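Long-range contact in RTX toxin RtxA (Vibrio vulnificus MO6-24/O, PDB 6IMP), which is a secreted multifunctional virulence toxin whose alpha/beta hydrolase-fold effector domain, the part in this structure, probably cleaves phosphoinositide lipids, as its relatives do: residues A[66-71]-A[81-86]. Numbering follows the deposited sequence.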
# COMPACT_ATOMS: atom_id res chain seq x y z
N GLU A 66 13.19 -19.00 -0.55
CA GLU A 66 12.79 -17.92 -1.46
C GLU A 66 12.26 -16.71 -0.66
O GLU A 66 12.53 -15.56 -1.00
CB GLU A 66 11.71 -18.41 -2.44
CG GLU A 66 12.22 -19.31 -3.56
CD GLU A 66 11.10 -19.83 -4.47
OE1 GLU A 66 10.26 -20.63 -4.00
OE2 GLU A 66 11.07 -19.44 -5.66
N SER A 67 11.52 -16.99 0.41
CA SER A 67 10.95 -15.93 1.25
C SER A 67 11.01 -16.32 2.73
O SER A 67 10.99 -17.50 3.06
CB SER A 67 9.50 -15.67 0.83
OG SER A 67 9.39 -15.51 -0.58
N GLN A 68 11.12 -15.33 3.61
CA GLN A 68 11.02 -15.55 5.05
C GLN A 68 9.89 -14.72 5.67
O GLN A 68 9.72 -13.55 5.33
CB GLN A 68 12.35 -15.24 5.76
CG GLN A 68 12.86 -13.81 5.58
CD GLN A 68 14.06 -13.72 4.66
OE1 GLN A 68 14.13 -14.41 3.64
NE2 GLN A 68 15.01 -12.86 5.00
N LYS A 69 9.13 -15.35 6.57
CA LYS A 69 8.21 -14.63 7.47
C LYS A 69 8.93 -13.52 8.21
O LYS A 69 10.11 -13.66 8.55
CB LYS A 69 7.60 -15.58 8.50
CG LYS A 69 6.65 -16.60 7.92
CD LYS A 69 5.68 -17.14 8.98
CE LYS A 69 4.32 -17.45 8.37
NZ LYS A 69 3.39 -18.09 9.34
N VAL A 70 8.22 -12.42 8.47
CA VAL A 70 8.80 -11.26 9.17
C VAL A 70 7.75 -10.59 10.08
O VAL A 70 6.63 -10.29 9.65
CB VAL A 70 9.40 -10.25 8.15
CG1 VAL A 70 9.53 -8.86 8.75
CG2 VAL A 70 10.77 -10.73 7.67
N THR A 71 8.12 -10.40 11.35
CA THR A 71 7.30 -9.64 12.31
C THR A 71 8.05 -8.40 12.74
O THR A 71 9.23 -8.48 13.08
CB THR A 71 6.97 -10.46 13.58
OG1 THR A 71 6.15 -11.59 13.24
CG2 THR A 71 6.24 -9.61 14.59
N GLY A 81 4.13 -10.21 8.02
CA GLY A 81 4.05 -10.75 6.67
C GLY A 81 5.35 -11.40 6.23
O GLY A 81 6.04 -12.03 7.04
N TYR A 82 5.67 -11.26 4.95
CA TYR A 82 6.88 -11.87 4.40
C TYR A 82 7.80 -10.85 3.76
O TYR A 82 7.39 -9.75 3.37
CB TYR A 82 6.54 -12.97 3.40
CG TYR A 82 5.62 -14.04 3.95
CD1 TYR A 82 4.28 -13.78 4.17
CD2 TYR A 82 6.09 -15.34 4.19
CE1 TYR A 82 3.43 -14.76 4.65
CE2 TYR A 82 5.24 -16.33 4.66
CZ TYR A 82 3.91 -16.04 4.90
OH TYR A 82 3.06 -17.03 5.38
N TYR A 83 9.08 -11.22 3.72
CA TYR A 83 10.04 -10.62 2.82
C TYR A 83 10.33 -11.64 1.74
O TYR A 83 10.88 -12.69 2.02
CB TYR A 83 11.32 -10.32 3.59
CG TYR A 83 12.30 -9.50 2.81
CD1 TYR A 83 12.24 -8.12 2.83
CD2 TYR A 83 13.30 -10.11 2.05
CE1 TYR A 83 13.15 -7.35 2.12
CE2 TYR A 83 14.21 -9.35 1.34
CZ TYR A 83 14.14 -7.97 1.37
OH TYR A 83 15.04 -7.21 0.66
N HIS A 84 9.91 -11.34 0.51
CA HIS A 84 10.23 -12.21 -0.64
C HIS A 84 11.44 -11.66 -1.41
O HIS A 84 11.51 -10.46 -1.69
CB HIS A 84 9.05 -12.29 -1.61
CG HIS A 84 7.71 -12.36 -0.96
ND1 HIS A 84 7.15 -13.55 -0.53
CD2 HIS A 84 6.75 -11.43 -0.80
CE1 HIS A 84 5.93 -13.33 -0.08
NE2 HIS A 84 5.65 -12.05 -0.24
N GLN A 85 12.34 -12.56 -1.83
CA GLN A 85 13.59 -12.13 -2.52
C GLN A 85 13.82 -12.76 -3.89
O GLN A 85 13.23 -13.78 -4.25
CB GLN A 85 14.83 -12.34 -1.63
CG GLN A 85 15.08 -13.76 -1.17
CD GLN A 85 15.46 -13.83 0.30
OE1 GLN A 85 16.41 -13.18 0.73
NE2 GLN A 85 14.69 -14.58 1.08
N GLY A 86 14.71 -12.12 -4.65
CA GLY A 86 15.05 -12.55 -6.01
C GLY A 86 15.98 -13.74 -6.04
O GLY A 86 15.86 -14.61 -6.90
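Gln68 and Gln85 cross at about a right angle on one face of an antiparallel hairpin, and the amide of Gln85 ties the two chains together there. Gln85 NE2 donates to Gln68 OE1, 2.6 Å away. The same Gln85 NE2 also donates to Glu66 O, at 3.2 Å. The Glu66 oxygen lies in the Gln85 amide plane, although the donor stands well above the carbonyl plane of Glu66. Glu66 O is gripped twice, since Gln85 N also donates to it, 3.1 Å away. In both glutamines CG sits between the backbone N and the carbonyl carbon (chi1 59°), and a bend at chi2 then turns each amide toward the other. On the same face Val70 and Tyr83 lie side by side, with Val70 CG2 4.1 Å from Tyr83 CB. The reverse face carries Ser67 and His84, a non-hydrogen-bonded pair in which Ser67 OG meets the imidazole at its edge, in plane, hydrogen-bonded to His84 ND1 at 3.0 Å. Lys69 runs alongside Tyr82, its CG 3.6 Å from Tyr82 CE2. Between these side chains, reciprocal backbone bonds join Gln68 to Tyr83 and Val70 to Gly81. This is the N-terminal hairpin of the canonical alpha/beta hydrolase sheet, strand order 1-2-4-3-5-6-7-8 with the second strand antiparallel to its neighbours: strand 67-73 is outermost, and strand 78-84 also pairs with strand 129-133. Helices 52-63 and 112-124 pack against Ser67, Tyr82 and His84, whereas Tyr83 extends to Leu131 and makes a cation-pi contact with Lys165.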